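Local structure of uncharacterized protein (Streptococcus pneumoniae, 3LFT) at residues Q120-L125 and L229-I234; K127-N132 and L279-P284; S219-V224 and K268-K273. The protein binds L-tryptophan in the crystal and is probably the substrate-binding component of an ABC transporter. All coordinates share one frame; numbering follows the deposited sequence. Where two conformers were deposited one is given.

Interaction 1: residues Q120-L125 and L229-I234; sequences QQQVEL and LASVVI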
loop_
_atom_site.group_PDB
_atom_site.type_symbol
_atom_site.label_atom_id
_atom_site.label_comp_id
_atom_site.label_asym_id
_atom_site.label_seq_id
_atom_site.Cartn_x
_atom_site.Cartn_y
_atom_site.Cartn_z
ATOM N N GLN A 120 -6.654 -13.138 -4.519
ATOM C CA GLN A 120 -7.184 -14.499 -4.434
ATOM C C GLN A 120 -7.239 -14.981 -2.991
ATOM O O GLN A 120 -8.259 -15.533 -2.542
ATOM C CB GLN A 120 -6.364 -15.460 -5.302
ATOM C CG GLN A 120 -6.816 -16.926 -5.192
ATOM C CD GLN A 120 -6.020 -17.879 -6.070
ATOM O OE1 GLN A 120 -5.390 -17.467 -7.047
ATOM N NE2 GLN A 120 -6.047 -19.162 -5.725
ATOM N N GLN A 121 -6.145 -14.770 -2.271
ATOM C CA GLN A 121 -6.083 -15.179 -0.865
ATOM C C GLN A 121 -7.054 -14.417 0.014
ATOM O O GLN A 121 -7.622 -14.984 0.955
ATOM C CB GLN A 121 -4.675 -15.060 -0.296
ATOM C CG GLN A 121 -3.693 -16.119 -0.758
ATOM C CD GLN A 121 -2.317 -15.814 -0.226
ATOM O OE1 GLN A 121 -1.516 -15.165 -0.900
ATOM N NE2 GLN A 121 -2.048 -16.231 1.014
ATOM N N GLN A 122 -7.288 -13.142 -0.286
ATOM C CA GLN A 122 -8.275 -12.376 0.469
ATOM C C GLN A 122 -9.674 -12.919 0.230
ATOM O O GLN A 122 -10.450 -13.049 1.187
ATOM C CB GLN A 122 -8.185 -10.899 0.109
ATOM C CG GLN A 122 -6.918 -10.269 0.653
ATOM C CD GLN A 122 -6.666 -8.869 0.142
ATOM O OE1 GLN A 122 -7.387 -8.363 -0.720
ATOM N NE2 GLN A 122 -5.623 -8.243 0.661
ATOM N N VAL A 123 -10.001 -13.214 -1.033
ATOM C CA VAL A 123 -11.305 -13.822 -1.323
ATOM C C VAL A 123 -11.465 -15.150 -0.577
ATOM O O VAL A 123 -12.500 -15.389 0.037
ATOM C CB VAL A 123 -11.532 -13.972 -2.847
ATOM C CG1 VAL A 123 -12.718 -14.865 -3.130
ATOM C CG2 VAL A 123 -11.741 -12.601 -3.466
ATOM N N GLU A 124 -10.428 -15.986 -0.606
ATOM C CA GLU A 124 -10.487 -17.273 0.096
ATOM C C GLU A 124 -10.711 -17.060 1.597
ATOM O O GLU A 124 -11.486 -17.781 2.215
ATOM C CB GLU A 124 -9.242 -18.134 -0.193
ATOM C CG GLU A 124 -9.202 -18.675 -1.630
ATOM C CD GLU A 124 -7.816 -19.111 -2.125
ATOM O OE1 GLU A 124 -6.774 -18.743 -1.528
ATOM O OE2 GLU A 124 -7.771 -19.814 -3.159
ATOM N N LEU A 125 -10.065 -16.053 2.174
ATOM C CA LEU A 125 -10.224 -15.765 3.607
ATOM C C LEU A 125 -11.645 -15.309 3.933
ATOM O O LEU A 125 -12.235 -15.727 4.936
ATOM C CB LEU A 125 -9.213 -14.712 4.055
ATOM C CG LEU A 125 -9.212 -14.370 5.562
ATOM C CD1 LEU A 125 -8.915 -15.551 6.472
ATOM C CD2 LEU A 125 -8.194 -13.238 5.801
ATOM N N LEU A 229 -11.431 -6.677 10.647
ATOM C CA LEU A 229 -11.546 -8.067 11.032
ATOM C C LEU A 229 -10.298 -8.867 10.661
ATOM O O LEU A 229 -9.718 -9.548 11.513
ATOM C CB LEU A 229 -12.787 -8.674 10.382
ATOM C CG LEU A 229 -12.904 -10.203 10.497
ATOM C CD1 LEU A 229 -13.008 -10.641 11.947
ATOM C CD2 LEU A 229 -14.081 -10.733 9.678
ATOM N N ALA A 230 -9.894 -8.790 9.392
ATOM C CA ALA A 230 -8.818 -9.634 8.908
ATOM C C ALA A 230 -8.429 -9.179 7.520
ATOM O O ALA A 230 -9.137 -8.418 6.853
ATOM C CB ALA A 230 -9.289 -11.099 8.851
ATOM N N SER A 231 -7.254 -9.626 7.093
ATOM C CA SER A 231 -6.816 -9.457 5.719
ATOM C C SER A 231 -5.697 -10.444 5.394
ATOM O O SER A 231 -5.353 -11.293 6.221
ATOM C CB SER A 231 -6.388 -8.009 5.433
ATOM O OG SER A 231 -6.179 -7.835 4.037
ATOM N N VAL A 232 -5.130 -10.304 4.198
ATOM C CA VAL A 232 -3.910 -11.016 3.785
ATOM C C VAL A 232 -2.978 -9.926 3.278
ATOM O O VAL A 232 -3.359 -9.162 2.380
ATOM C CB VAL A 232 -4.173 -12.083 2.714
ATOM C CG1 VAL A 232 -2.896 -12.844 2.420
ATOM C CG2 VAL A 232 -5.296 -13.034 3.181
ATOM N N VAL A 233 -1.787 -9.839 3.872
ATOM C CA VAL A 233 -0.960 -8.641 3.727
ATOM C C VAL A 233 0.506 -8.970 3.563
ATOM O O VAL A 233 0.976 -10.019 3.990
ATOM C CB VAL A 233 -1.133 -7.684 4.948
ATOM C CG1 VAL A 233 -2.590 -7.210 5.042
ATOM C CG2 VAL A 233 -0.718 -8.372 6.249
ATOM N N ILE A 234 1.202 -8.028 2.943
ATOM C CA ILE A 234 2.647 -8.117 2.793
ATOM C C ILE A 234 3.319 -7.412 3.955
ATOM O O ILE A 234 2.779 -6.445 4.515
ATOM C CB ILE A 234 3.065 -7.477 1.500
ATOM C CG1 ILE A 234 2.469 -8.274 0.354
ATOM C CG2 ILE A 234 4.577 -7.432 1.367
ATOM C CD1 ILE A 234 2.282 -7.437 -0.839
#

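Interaction 2: residues K127-N132 and L279-P284; sequences KALTPN and LGITIP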
loop_
_atom_site.group_PDB
_atom_site.type_symbol
_atom_site.label_atom_id
_atom_site.label_comp_id
_atom_site.label_asym_id
_atom_site.label_seq_id
_atom_site.Cartn_x
_atom_site.Cartn_y
_atom_site.Cartn_z
ATOM N N LYS A 127 -14.383 -16.063 2.272
ATOM C CA LYS A 127 -15.222 -17.257 2.151
ATOM C C LYS A 127 -15.100 -18.172 3.367
ATOM O O LYS A 127 -16.089 -18.782 3.783
ATOM C CB LYS A 127 -14.847 -18.042 0.894
ATOM C CG LYS A 127 -15.145 -17.337 -0.412
ATOM C CD LYS A 127 -16.631 -17.242 -0.737
ATOM C CE LYS A 127 -17.230 -18.606 -1.003
ATOM N NZ LYS A 127 -18.555 -18.447 -1.665
ATOM N N ALA A 128 -13.896 -18.277 3.933
ATOM C CA ALA A 128 -13.655 -19.178 5.058
ATOM C C ALA A 128 -14.107 -18.583 6.388
ATOM O O ALA A 128 -14.698 -19.283 7.223
ATOM C CB ALA A 128 -12.185 -19.541 5.121
ATOM N N LEU A 129 -13.840 -17.294 6.577
ATOM C CA LEU A 129 -14.046 -16.661 7.868
ATOM C C LEU A 129 -15.469 -16.139 8.067
ATOM O O LEU A 129 -16.014 -16.190 9.171
ATOM C CB LEU A 129 -13.001 -15.546 8.056
ATOM C CG LEU A 129 -12.926 -14.827 9.399
ATOM C CD1 LEU A 129 -12.668 -15.787 10.546
ATOM C CD2 LEU A 129 -11.837 -13.772 9.333
ATOM N N THR A 130 -16.060 -15.615 6.995
ATOM C CA THR A 130 -17.429 -15.108 7.037
ATOM C C THR A 130 -18.223 -15.744 5.897
ATOM O O THR A 130 -18.490 -15.103 4.872
ATOM C CB THR A 130 -17.505 -13.561 6.979
ATOM O OG1 THR A 130 -16.700 -13.080 5.892
ATOM C CG2 THR A 130 -17.004 -12.945 8.281
ATOM N N PRO A 131 -18.609 -17.025 6.067
ATOM C CA PRO A 131 -19.296 -17.698 4.974
ATOM C C PRO A 131 -20.687 -17.134 4.661
ATOM O O PRO A 131 -21.236 -17.459 3.609
ATOM C CB PRO A 131 -19.402 -19.154 5.463
ATOM C CG PRO A 131 -19.270 -19.071 6.965
ATOM C CD PRO A 131 -18.332 -17.926 7.200
ATOM N N ASN A 132 -21.241 -16.296 5.540
ATOM C CA ASN A 132 -22.553 -15.677 5.292
ATOM C C ASN A 132 -22.506 -14.407 4.430
ATOM O O ASN A 132 -23.546 -13.890 4.009
ATOM C CB ASN A 132 -23.285 -15.402 6.618
ATOM C CG ASN A 132 -24.804 -15.217 6.448
ATOM O OD1 ASN A 132 -25.443 -15.833 5.585
ATOM N ND2 ASN A 132 -25.389 -14.388 7.309
ATOM N N LEU A 279 -18.003 -9.752 16.837
ATOM C CA LEU A 279 -18.972 -9.839 15.745
ATOM C C LEU A 279 -19.721 -11.176 15.753
ATOM O O LEU A 279 -20.572 -11.415 14.893
ATOM C CB LEU A 279 -18.285 -9.620 14.388
ATOM C CG LEU A 279 -17.803 -8.201 14.056
ATOM C CD1 LEU A 279 -17.037 -8.215 12.752
ATOM C CD2 LEU A 279 -18.999 -7.245 13.971
ATOM N N GLY A 280 -19.386 -12.038 16.709
ATOM C CA GLY A 280 -19.994 -13.363 16.807
ATOM C C GLY A 280 -19.487 -14.338 15.763
ATOM O O GLY A 280 -20.161 -15.316 15.469
ATOM N N ILE A 281 -18.307 -14.063 15.211
ATOM C CA ILE A 281 -17.685 -14.898 14.194
ATOM C C ILE A 281 -16.899 -16.022 14.881
ATOM O O ILE A 281 -16.278 -15.823 15.946
ATOM C CB ILE A 281 -16.785 -14.032 13.270
ATOM C CG1 ILE A 281 -17.643 -13.090 12.429
ATOM C CG2 ILE A 281 -15.934 -14.906 12.354
ATOM C CD1 ILE A 281 -16.826 -11.986 11.721
ATOM N N THR A 282 -16.979 -17.215 14.305
ATOM C CA THR A 282 -16.102 -18.299 14.709
ATOM C C THR A 282 -14.884 -18.239 13.817
ATOM O O THR A 282 -14.999 -18.130 12.595
ATOM C CB THR A 282 -16.754 -19.688 14.544
ATOM O OG1 THR A 282 -17.135 -19.889 13.177
ATOM C CG2 THR A 282 -17.969 -19.827 15.421
ATOM N N ILE A 283 -13.709 -18.265 14.420
ATOM C CA ILE A 283 -12.511 -18.404 13.614
ATOM C C ILE A 283 -12.227 -19.891 13.446
ATOM O O ILE A 283 -11.981 -20.578 14.434
ATOM C CB ILE A 283 -11.295 -17.682 14.226
ATOM C CG1 ILE A 283 -11.592 -16.194 14.463
ATOM C CG2 ILE A 283 -10.081 -17.862 13.326
ATOM C CD1 ILE A 283 -10.585 -15.491 15.358
ATOM N N PRO A 284 -12.264 -20.393 12.196
ATOM C CA PRO A 284 -11.978 -21.821 12.017
ATOM C C PRO A 284 -10.591 -22.162 12.536
ATOM O O PRO A 284 -9.670 -21.346 12.437
ATOM C CB PRO A 284 -12.034 -22.008 10.497
ATOM C CG PRO A 284 -12.890 -20.911 10.000
ATOM C CD PRO A 284 -12.645 -19.738 10.926
HETATM O O HOH W 1 -16.660 -18.312 10.744
#

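Interaction 3: residues S219-V224 and K268-K273; sequences SATAMV and KSVINK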
loop_
_atom_site.group_PDB
_atom_site.type_symbol
_atom_site.label_atom_id
_atom_site.label_comp_id
_atom_site.label_asym_id
_atom_site.label_seq_id
_atom_site.Cartn_x
_atom_site.Cartn_y
_atom_site.Cartn_z
ATOM N N SER A 219 -6.803 -4.005 3.584
ATOM C CA SER A 219 -5.518 -4.575 3.143
ATOM C C SER A 219 -4.278 -3.981 3.787
ATOM O O SER A 219 -3.333 -3.564 3.092
ATOM C CB SER A 219 -5.433 -4.504 1.614
ATOM O OG SER A 219 -6.526 -5.182 1.028
ATOM N N ALA A 220 -4.262 -3.934 5.121
ATOM C CA ALA A 220 -3.056 -3.589 5.874
ATOM C C ALA A 220 -3.183 -4.012 7.310
ATOM O O ALA A 220 -4.249 -3.870 7.911
ATOM C CB ALA A 220 -2.798 -2.081 5.841
ATOM N N THR A 221 -2.085 -4.513 7.874
ATOM C CA THR A 221 -2.009 -4.812 9.297
ATOM C C THR A 221 -2.420 -3.617 10.123
ATOM O O THR A 221 -3.161 -3.766 11.081
ATOM C CB THR A 221 -0.603 -5.289 9.681
ATOM O OG1 THR A 221 -0.336 -6.500 8.962
ATOM C CG2 THR A 221 -0.456 -5.544 11.174
ATOM N N ALA A 222 -1.956 -2.433 9.728
ATOM C CA ALA A 222 -2.252 -1.226 10.475
ATOM C C ALA A 222 -3.744 -0.899 10.526
ATOM O O ALA A 222 -4.189 -0.279 11.484
ATOM C CB ALA A 222 -1.473 -0.060 9.907
HETATM N N MSE A 223 -4.486 -1.294 9.490
HETATM C CA MSE A 223 -5.937 -1.125 9.487
HETATM C C MSE A 223 -6.625 -2.220 10.292
HETATM O O MSE A 223 -7.507 -1.936 11.092
HETATM C CB MSE A 223 -6.477 -1.072 8.059
HETATM C CG MSE A 223 -6.053 0.215 7.303
HETATM SE SE MSE A 223 -6.967 0.472 5.604
HETATM C CE MSE A 223 -5.744 -0.380 4.366
ATOM N N VAL A 224 -6.204 -3.472 10.120
ATOM C CA VAL A 224 -6.771 -4.551 10.907
ATOM C C VAL A 224 -6.571 -4.276 12.387
ATOM O O VAL A 224 -7.478 -4.522 13.187
ATOM C CB VAL A 224 -6.206 -5.937 10.495
ATOM C CG1 VAL A 224 -6.702 -7.046 11.445
ATOM C CG2 VAL A 224 -6.638 -6.282 9.057
ATOM N N LYS A 268 0.660 -13.019 4.118
ATOM C CA LYS A 268 0.161 -13.923 5.144
ATOM C C LYS A 268 -1.047 -13.278 5.764
ATOM O O LYS A 268 -1.220 -12.053 5.683
ATOM C CB LYS A 268 1.198 -14.158 6.247
ATOM C CG LYS A 268 2.450 -14.894 5.816
ATOM C CD LYS A 268 3.346 -15.248 7.015
ATOM C CE LYS A 268 4.618 -15.952 6.561
ATOM N NZ LYS A 268 5.687 -15.932 7.604
ATOM N N SER A 269 -1.927 -14.084 6.329
ATOM C CA SER A 269 -3.125 -13.515 6.923
ATOM C C SER A 269 -2.797 -12.744 8.208
ATOM O O SER A 269 -1.785 -13.002 8.897
ATOM C CB SER A 269 -4.159 -14.596 7.203
ATOM O OG SER A 269 -3.650 -15.450 8.199
ATOM N N VAL A 270 -3.693 -11.824 8.535
ATOM C CA VAL A 270 -3.706 -11.141 9.823
ATOM C C VAL A 270 -5.147 -11.142 10.308
ATOM O O VAL A 270 -6.054 -10.810 9.554
ATOM C CB VAL A 270 -3.080 -9.718 9.729
ATOM C CG1 VAL A 270 -3.697 -8.903 8.593
ATOM C CG2 VAL A 270 -3.171 -8.981 11.065
ATOM N N ILE A 271 -5.343 -11.565 11.552
ATOM C CA ILE A 271 -6.676 -11.769 12.099
ATOM C C ILE A 271 -6.810 -11.022 13.411
ATOM O O ILE A 271 -5.968 -11.165 14.306
ATOM C CB ILE A 271 -6.967 -13.262 12.331
ATOM C CG1 ILE A 271 -6.732 -14.062 11.043
ATOM C CG2 ILE A 271 -8.402 -13.469 12.881
ATOM C CD1 ILE A 271 -6.888 -15.528 11.202
ATOM N N ASN A 272 -7.874 -10.231 13.527
ATOM C CA ASN A 272 -8.162 -9.527 14.769
ATOM C C ASN A 272 -9.168 -10.356 15.540
ATOM O O ASN A 272 -10.367 -10.343 15.261
ATOM C CB ASN A 272 -8.690 -8.120 14.484
ATOM C CG ASN A 272 -8.742 -7.264 15.703
ATOM O OD1 ASN A 272 -9.106 -7.716 16.798
ATOM N ND2 ASN A 272 -8.436 -5.986 15.525
ATOM N N LYS A 273 -8.637 -11.097 16.512
ATOM C CA LYS A 273 -9.403 -12.101 17.226
ATOM C C LYS A 273 -10.558 -11.487 17.993
ATOM O O LYS A 273 -11.682 -12.013 17.948
ATOM C CB LYS A 273 -8.493 -12.906 18.162
ATOM C CG LYS A 273 -9.221 -13.977 18.950
ATOM C CD LYS A 273 -8.248 -14.834 19.728
ATOM C CE LYS A 273 -7.962 -16.103 18.974
ATOM N NZ LYS A 273 -7.568 -17.193 19.905
#

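Interaction 1: residues Q120-L125 and L229-I234
Q122 makes the one hydrogen bond between helix 120-125 and the strand segment 229-234: its NE2 donates to V232 O at 3.0 Å. The bond is fairly straight, with an N-H...O angle of 156°, and lies in the carbonyl plane and nearly in the plane of the amide. With CG anti to the carbonyl carbon (chi1 -71°) and the chain extended beyond it, the side chain runs from the helix to the strand. Its amide is further gripped by N117 OD1 at NE2 and by the indole NH of W191 at OE1, with a weak bond from NE2 to S219 OG, so both ends of this buried group are held.

The apolar contacts centre on V232. Its CB sits 3.9 Å from Q122 CG, and its CG1 meets Q121 CB, also at 3.9 Å. L125 reaches over with one methyl, CD2, which touches both V232 CG2 and A230 CB and lies 3.5 Å from S231 O. V232 N is buried here and has no partner in the model.

In one lobe of the periplasmic-binding-protein-type fold, helix 119-129 packs on strand 230-233, the edge strand of a small mixed sheet. Helix and strand run nearly antiparallel, at 157°, with axes 7.6 Å apart at closest approach. Helix 145-160 flanks the helix at Q122 and V123, while strand 268-271 pairs with the strand and helix 221-224 packs against S231 and V233.

Interaction 2: residues K127-N132 and L279-P284
L129, the last residue of helix 119-129, and T130 just beyond it pack against I281 in the loop between helices 273-278 and 285-290. That loop starts from a Schellman motif, in which G280 leaves helix 273-278 with a positive phi of 75°, and ends at P284, the N-cap position of helix 285-290. The contact thus joins three helix ends in one lobe of a periplasmic-binding-protein-type fold, well away from the centre of the chain.

The tight part is mostly apolar. I281 CG2 presses to 3.4 Å from L129 O, and L129 CD1 meets the loop at several points: I281 CG2 at 3.8 Å, I283 CG1 at 4.1 Å and P284 CD at 4.0 Å. CG stands anti to the backbone N (chi1 -174°), which carries the branch across to the loop, and the L129 and I281 side chains cross at about a right angle. Next to them T130 CG2 touches I281 CD1 at 3.6 Å, and L229 lies against L129, T130 and I281 together. The hydroxyl of T130 is engaged elsewhere, bonded to Y217 OH and to I126 O of the helix it follows.

The other side is looser and more open to solvent. T282 is exposed and contributes mainly its carbonyl; A128 and P284 are partly exposed, and P284 CG lies 3.7 Å from A128 O. No direct hydrogen bond spans the two segments; instead one water donates to T282 O and, at 2.7 Å, to L129 O.

Interaction 3: residues S219-V224 and K268-K273
The short helix 221-224 lies over the middle strand of a small mixed sheet, with V224 pointing at V270 of strand 268-271 and T221 beside it. V224 and V270 lie alongside one another, running opposite ways, so that two pairs of methyls meet: V224 CG2 with V270 CG1, and V224 CG1 with V270 CG2, each pair 4.0 Å apart. V270 places CG1 between its backbone N and carbonyl carbon (chi1 51°), and this methyl also comes within 4.1 Å of T221 OG1. At the other end of the patch V224 CG1 rests 3.8 Å from N272 CB.

N272 is the N-cap of helix 273-278, and its side chain does two jobs. OD1 accepts from I275 N, in the first turn of that helix, while ND2 donates across the contact to V224 O at 2.9 Å. The N-H...O angle is 162°; V224 O lies almost in the amide plane of N272, whereas the donor is tilted 26° out of the V224 carbonyl plane. With the amide bonded at both ends, its rotation is fixed, and the last residue of helix 221-224 is linked to the beginning of helix 273-278.

Strand 268-271 lies between strands 230-233 and 293-294, and V270 also touches V233 and Q293. At the opposite end of the short helix, A220 takes the N-cap position: its O receives V224 N at 3.0 Å, and the residue itself touches the bound tryptophan.

Of the parts involved, helix 119-129 comes first along the chain and supplies one side of both interaction 1 and interaction 2. Interaction 1 closes the first long loop, when strand 230-233 returns to that helix after strands and helices of the same lobe. Just before it the chain passes through 219-224, whose loop is closed later by 268-273, so interactions 1 and 3 cross; they meet in the sheet where strands 230-233 and 268-271 pair. Interaction 2, between 127-132 and 279-284, closes last: it crosses interaction 1 and encloses interaction 3. A230 CB packs on L129 CD2, joining interactions 1 and 2, while I283 meets I271 and K273, joining 2 and 3.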